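Local coordinates for nitrogenase iron-molybdenum cofactor biosynthesis protein NifB (Methanothermobacter thermautotrophicus, PDB 7JMA) that probably inserts a carbide by radical SAM chemistry while coupling two [4Fe-4S] clusters into the [8Fe-9S-C] precursor of the nitrogenase iron-molybdenum cofactor, at residues 144-157 and 166-178. Numbering follows the deposited sequence.
Sequences AVDPEIGEKIYSFV and GREAFEVLSRNQL
Phe170 plugs the first turns of helix 166-186 into the short helix 147-150 and the chain on its two flanks, an apolar packing contact within the radical SAM domain. With CG anti to the backbone N (chi1 172°), its ring offers one face to Gly150, which has no side chain, so that its CA comes down over the ring centre, 3.5 Å from the centroid, in a CH-pi contact. At the ring edge, in plane, Phe170 CZ lies 3.2 Å from Ala144 O, and Tyr154 CD1 touches Phe170 CD1. Leu173, one turn on, sets CD2 over one face of the Tyr154 ring, 3.5 Å from its centroid, while Ile153 CG2 covers the opposite face. At the more exposed margin, Pro147 CB rests over the centre of the Arg167 guanidinium. Arg167 is long enough to join two acids in a salt-bridge network, through weak bonds from NE to Glu151 OE1 (3.4 Å) and from NH1 to Glu171 OE2. Two waters tie Ser174 OG to the carbonyls of Ala144 and Val145. Gly166 N donates almost straight to Ser155 O (3.3 Å, 171°). Tyr154 and Val157 also touch strand 40-42, where Cys42 binds a [4Fe-4S] cluster in the loaded enzyme, and the side chain of Leu178 packs against helix 206-216.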
loop_
_atom_site.group_PDB
_atom_site.type_symbol
_atom_site.label_atom_id
_atom_site.label_comp_id
_atom_site.label_asym_id
_atom_site.label_seq_id
_atom_site.Cartn_x
_atom_site.Cartn_y
_atom_site.Cartn_z
ATOM N N ALA A 144 8.979 -7.740 1.049
ATOM C CA ALA A 144 9.932 -8.598 1.740
ATOM C C ALA A 144 9.963 -8.198 3.206
ATOM O O ALA A 144 9.633 -7.067 3.569
ATOM C CB ALA A 144 11.340 -8.503 1.126
ATOM N N VAL A 145 10.388 -9.141 4.042
ATOM C CA VAL A 145 10.709 -8.860 5.434
ATOM C C VAL A 145 12.125 -9.275 5.795
ATOM O O VAL A 145 12.547 -9.075 6.937
ATOM C CB VAL A 145 9.687 -9.520 6.381
ATOM C CG1 VAL A 145 8.317 -8.960 6.060
ATOM C CG2 VAL A 145 9.702 -11.036 6.233
ATOM N N ASP A 146 12.874 -9.828 4.851
ATOM C CA ASP A 146 14.248 -10.253 5.064
ATOM C C ASP A 146 15.154 -9.329 4.265
ATOM O O ASP A 146 14.990 -9.230 3.040
ATOM C CB ASP A 146 14.398 -11.709 4.630
ATOM C CG ASP A 146 15.829 -12.108 4.317
ATOM O OD1 ASP A 146 15.981 -13.035 3.497
ATOM O OD2 ASP A 146 16.787 -11.542 4.888
ATOM N N PRO A 147 16.095 -8.627 4.905
ATOM C CA PRO A 147 16.843 -7.579 4.185
ATOM C C PRO A 147 17.701 -8.094 3.046
ATOM O O PRO A 147 18.007 -7.327 2.125
ATOM C CB PRO A 147 17.703 -6.936 5.283
ATOM C CG PRO A 147 17.099 -7.375 6.578
ATOM C CD PRO A 147 16.471 -8.706 6.325
ATOM N N GLU A 148 18.121 -9.358 3.074
ATOM C CA GLU A 148 18.883 -9.866 1.938
ATOM C C GLU A 148 18.018 -9.972 0.691
ATOM O O GLU A 148 18.549 -9.947 -0.424
ATOM C CB GLU A 148 19.509 -11.221 2.267
ATOM C CG GLU A 148 18.546 -12.377 2.172
ATOM C CD GLU A 148 19.230 -13.730 2.205
ATOM O OE1 GLU A 148 20.385 -13.807 2.676
ATOM O OE2 GLU A 148 18.600 -14.722 1.776
ATOM N N ILE A 149 16.701 -10.073 0.855
ATOM C CA ILE A 149 15.783 -10.036 -0.276
ATOM C C ILE A 149 15.319 -8.614 -0.557
ATOM O O ILE A 149 15.245 -8.199 -1.718
ATOM C CB ILE A 149 14.588 -10.974 -0.008
ATOM C CG1 ILE A 149 15.054 -12.431 0.041
ATOM C CG2 ILE A 149 13.489 -10.756 -1.053
ATOM C CD1 ILE A 149 13.980 -13.412 0.453
ATOM N N GLY A 150 15.010 -7.851 0.500
ATOM C CA GLY A 150 14.494 -6.505 0.312
ATOM C C GLY A 150 15.492 -5.555 -0.320
ATOM O O GLY A 150 15.105 -4.653 -1.071
ATOM N N GLU A 151 16.783 -5.750 -0.046
ATOM C CA GLU A 151 17.798 -4.880 -0.623
ATOM C C GLU A 151 17.863 -5.004 -2.135
ATOM O O GLU A 151 18.397 -4.108 -2.800
ATOM C CB GLU A 151 19.160 -5.192 -0.009
ATOM C CG GLU A 151 19.747 -6.498 -0.490
ATOM C CD GLU A 151 20.959 -6.926 0.315
ATOM O OE1 GLU A 151 21.309 -6.224 1.287
ATOM O OE2 GLU A 151 21.558 -7.966 -0.027
ATOM N N LYS A 152 17.340 -6.088 -2.695
ATOM C CA LYS A 152 17.321 -6.284 -4.139
ATOM C C LYS A 152 16.059 -5.732 -4.790
ATOM O O LYS A 152 15.962 -5.719 -6.022
ATOM C CB LYS A 152 17.475 -7.778 -4.459
ATOM C CG LYS A 152 18.753 -8.392 -3.892
ATOM C CD LYS A 152 18.873 -9.871 -4.226
ATOM N N ILE A 153 15.104 -5.266 -3.990
ATOM C CA ILE A 153 13.841 -4.755 -4.490
ATOM C C ILE A 153 13.782 -3.229 -4.483
ATOM O O ILE A 153 13.128 -2.640 -5.352
ATOM C CB ILE A 153 12.688 -5.360 -3.648
ATOM C CG1 ILE A 153 12.627 -6.880 -3.843
ATOM C CG2 ILE A 153 11.344 -4.718 -3.984
ATOM C CD1 ILE A 153 11.693 -7.604 -2.855
ATOM N N TYR A 154 14.443 -2.565 -3.538
ATOM C CA TYR A 154 14.365 -1.119 -3.405
ATOM C C TYR A 154 15.738 -0.519 -3.648
ATOM O O TYR A 154 16.736 -0.994 -3.096
ATOM C CB TYR A 154 13.851 -0.721 -2.029
ATOM C CG TYR A 154 12.488 -1.292 -1.756
ATOM C CD1 TYR A 154 12.354 -2.490 -1.083
ATOM C CD2 TYR A 154 11.330 -0.649 -2.203
ATOM C CE1 TYR A 154 11.114 -3.041 -0.830
ATOM C CE2 TYR A 154 10.065 -1.197 -1.947
ATOM C CZ TYR A 154 9.973 -2.398 -1.266
ATOM O OH TYR A 154 8.744 -2.971 -1.005
ATOM N N SER A 155 15.783 0.527 -4.462
ATOM C CA SER A 155 17.082 1.141 -4.715
ATOM C C SER A 155 17.371 2.278 -3.741
ATOM O O SER A 155 18.502 2.399 -3.259
ATOM C CB SER A 155 17.183 1.621 -6.165
ATOM O OG SER A 155 16.155 2.533 -6.468
ATOM N N PHE A 156 16.378 3.103 -3.416
ATOM C CA PHE A 156 16.584 4.113 -2.387
ATOM C C PHE A 156 15.249 4.500 -1.763
ATOM O O PHE A 156 14.167 4.203 -2.281
ATOM C CB PHE A 156 17.330 5.350 -2.939
ATOM C CG PHE A 156 16.556 6.152 -3.957
ATOM C CD1 PHE A 156 16.750 5.935 -5.311
ATOM C CD2 PHE A 156 15.656 7.148 -3.557
ATOM C CE1 PHE A 156 16.070 6.688 -6.264
ATOM C CE2 PHE A 156 14.960 7.887 -4.504
ATOM C CZ PHE A 156 15.178 7.655 -5.861
ATOM N N VAL A 157 15.355 5.192 -0.636
ATOM C CA VAL A 157 14.224 5.630 0.161
ATOM C C VAL A 157 14.532 7.031 0.659
ATOM O O VAL A 157 15.676 7.332 1.014
ATOM C CB VAL A 157 13.987 4.635 1.317
ATOM C CG1 VAL A 157 13.310 5.284 2.481
ATOM C CG2 VAL A 157 13.221 3.410 0.791
ATOM N N GLY A 166 20.189 1.098 -0.777
ATOM C CA GLY A 166 20.546 -0.302 -0.641
ATOM C C GLY A 166 19.904 -0.932 0.570
ATOM O O GLY A 166 18.705 -0.764 0.835
ATOM N N ARG A 167 20.715 -1.678 1.319
ATOM C CA ARG A 167 20.175 -2.439 2.435
ATOM C C ARG A 167 19.587 -1.517 3.494
ATOM O O ARG A 167 18.498 -1.781 4.018
ATOM C CB ARG A 167 21.257 -3.331 3.033
ATOM C CG ARG A 167 20.744 -4.197 4.165
ATOM C CD ARG A 167 21.879 -4.938 4.843
ATOM N NE ARG A 167 21.746 -6.378 4.664
ATOM C CZ ARG A 167 21.421 -7.223 5.635
ATOM N NH1 ARG A 167 21.196 -6.773 6.865
ATOM N NH2 ARG A 167 21.322 -8.519 5.376
ATOM N N GLU A 168 20.277 -0.410 3.799
ATOM C CA GLU A 168 19.750 0.534 4.781
ATOM C C GLU A 168 18.413 1.109 4.335
ATOM O O GLU A 168 17.528 1.347 5.161
ATOM C CB GLU A 168 20.748 1.658 5.037
ATOM C CG GLU A 168 20.326 2.572 6.178
ATOM C CD GLU A 168 21.423 3.524 6.622
ATOM O OE1 GLU A 168 21.639 3.644 7.850
ATOM O OE2 GLU A 168 22.061 4.157 5.752
ATOM N N ALA A 169 18.251 1.354 3.031
ATOM C CA ALA A 169 16.957 1.822 2.537
ATOM C C ALA A 169 15.844 0.826 2.874
ATOM O O ALA A 169 14.800 1.205 3.417
ATOM C CB ALA A 169 17.023 2.075 1.027
ATOM N N PHE A 170 16.045 -0.454 2.553
ATOM C CA PHE A 170 15.011 -1.436 2.863
ATOM C C PHE A 170 14.775 -1.551 4.365
ATOM O O PHE A 170 13.631 -1.731 4.813
ATOM C CB PHE A 170 15.361 -2.813 2.305
ATOM C CG PHE A 170 14.408 -3.868 2.776
ATOM C CD1 PHE A 170 13.133 -3.943 2.236
ATOM C CD2 PHE A 170 14.751 -4.725 3.816
ATOM C CE1 PHE A 170 12.222 -4.902 2.693
ATOM C CE2 PHE A 170 13.850 -5.674 4.272
ATOM C CZ PHE A 170 12.585 -5.758 3.708
ATOM N N GLU A 171 15.842 -1.511 5.162
ATOM C CA GLU A 171 15.662 -1.683 6.599
ATOM C C GLU A 171 14.809 -0.561 7.182
ATOM O O GLU A 171 13.970 -0.798 8.061
ATOM C CB GLU A 171 17.023 -1.763 7.284
ATOM C CG GLU A 171 17.742 -3.074 6.984
ATOM C CD GLU A 171 19.162 -3.111 7.508
ATOM O OE1 GLU A 171 19.747 -2.030 7.751
ATOM O OE2 GLU A 171 19.690 -4.232 7.678
ATOM N N VAL A 172 14.998 0.663 6.687
ATOM C CA VAL A 172 14.180 1.793 7.115
ATOM C C VAL A 172 12.736 1.616 6.649
ATOM O O VAL A 172 11.790 1.765 7.438
ATOM C CB VAL A 172 14.786 3.109 6.584
ATOM C CG1 VAL A 172 13.828 4.284 6.831
ATOM C CG2 VAL A 172 16.145 3.371 7.215
ATOM N N LEU A 173 12.543 1.285 5.364
ATOM C CA LEU A 173 11.194 1.062 4.848
ATOM C C LEU A 173 10.510 -0.065 5.612
ATOM O O LEU A 173 9.355 0.065 6.041
ATOM C CB LEU A 173 11.236 0.737 3.361
ATOM C CG LEU A 173 9.899 0.333 2.745
ATOM C CD1 LEU A 173 8.824 1.436 2.900
ATOM C CD2 LEU A 173 10.066 -0.054 1.293
ATOM N N SER A 174 11.223 -1.177 5.811
ATOM C CA SER A 174 10.594 -2.342 6.422
ATOM C C SER A 174 10.190 -2.055 7.858
ATOM O O SER A 174 9.074 -2.399 8.278
ATOM C CB SER A 174 11.538 -3.546 6.372
ATOM O OG SER A 174 10.950 -4.650 7.087
ATOM N N ARG A 175 11.093 -1.451 8.642
ATOM C CA ARG A 175 10.742 -1.134 10.025
ATOM C C ARG A 175 9.519 -0.227 10.088
ATOM O O ARG A 175 8.587 -0.466 10.875
ATOM C CB ARG A 175 11.913 -0.474 10.744
ATOM C CG ARG A 175 11.742 -0.534 12.250
ATOM C CD ARG A 175 12.424 0.598 12.982
ATOM N NE ARG A 175 12.130 1.890 12.369
ATOM C CZ ARG A 175 12.931 2.949 12.450
ATOM N NH1 ARG A 175 14.071 2.865 13.126
ATOM N NH2 ARG A 175 12.592 4.089 11.857
ATOM N N ASN A 176 9.494 0.808 9.241
ATOM C CA ASN A 176 8.394 1.762 9.273
ATOM C C ASN A 176 7.085 1.130 8.815
ATOM O O ASN A 176 6.029 1.354 9.432
ATOM C CB ASN A 176 8.743 2.976 8.403
ATOM C CG ASN A 176 9.680 3.949 9.110
ATOM O OD1 ASN A 176 10.270 3.621 10.136
ATOM N ND2 ASN A 176 9.814 5.156 8.563
ATOM N N GLN A 177 7.119 0.337 7.742
ATOM C CA GLN A 177 5.861 -0.170 7.208
ATOM C C GLN A 177 5.275 -1.238 8.131
ATOM O O GLN A 177 4.054 -1.290 8.324
ATOM C CB GLN A 177 6.047 -0.682 5.769
ATOM C CG GLN A 177 6.847 -1.954 5.611
ATOM C CD GLN A 177 7.044 -2.332 4.147
ATOM O OE1 GLN A 177 6.539 -1.661 3.223
ATOM N NE2 GLN A 177 7.758 -3.407 3.926
ATOM N N LEU A 178 6.130 -2.053 8.766
ATOM C CA LEU A 178 5.612 -3.086 9.667
ATOM C C LEU A 178 5.088 -2.483 10.966
ATOM O O LEU A 178 4.053 -2.925 11.487
ATOM C CB LEU A 178 6.696 -4.125 9.964
ATOM C CG LEU A 178 7.116 -4.943 8.737
ATOM C CD1 LEU A 178 8.265 -5.878 9.100
ATOM C CD2 LEU A 178 5.923 -5.723 8.153
HETATM O O HOH W 1 8.955 -5.285 5.496
HETATM O O HOH W 2 12.644 -6.378 7.919
#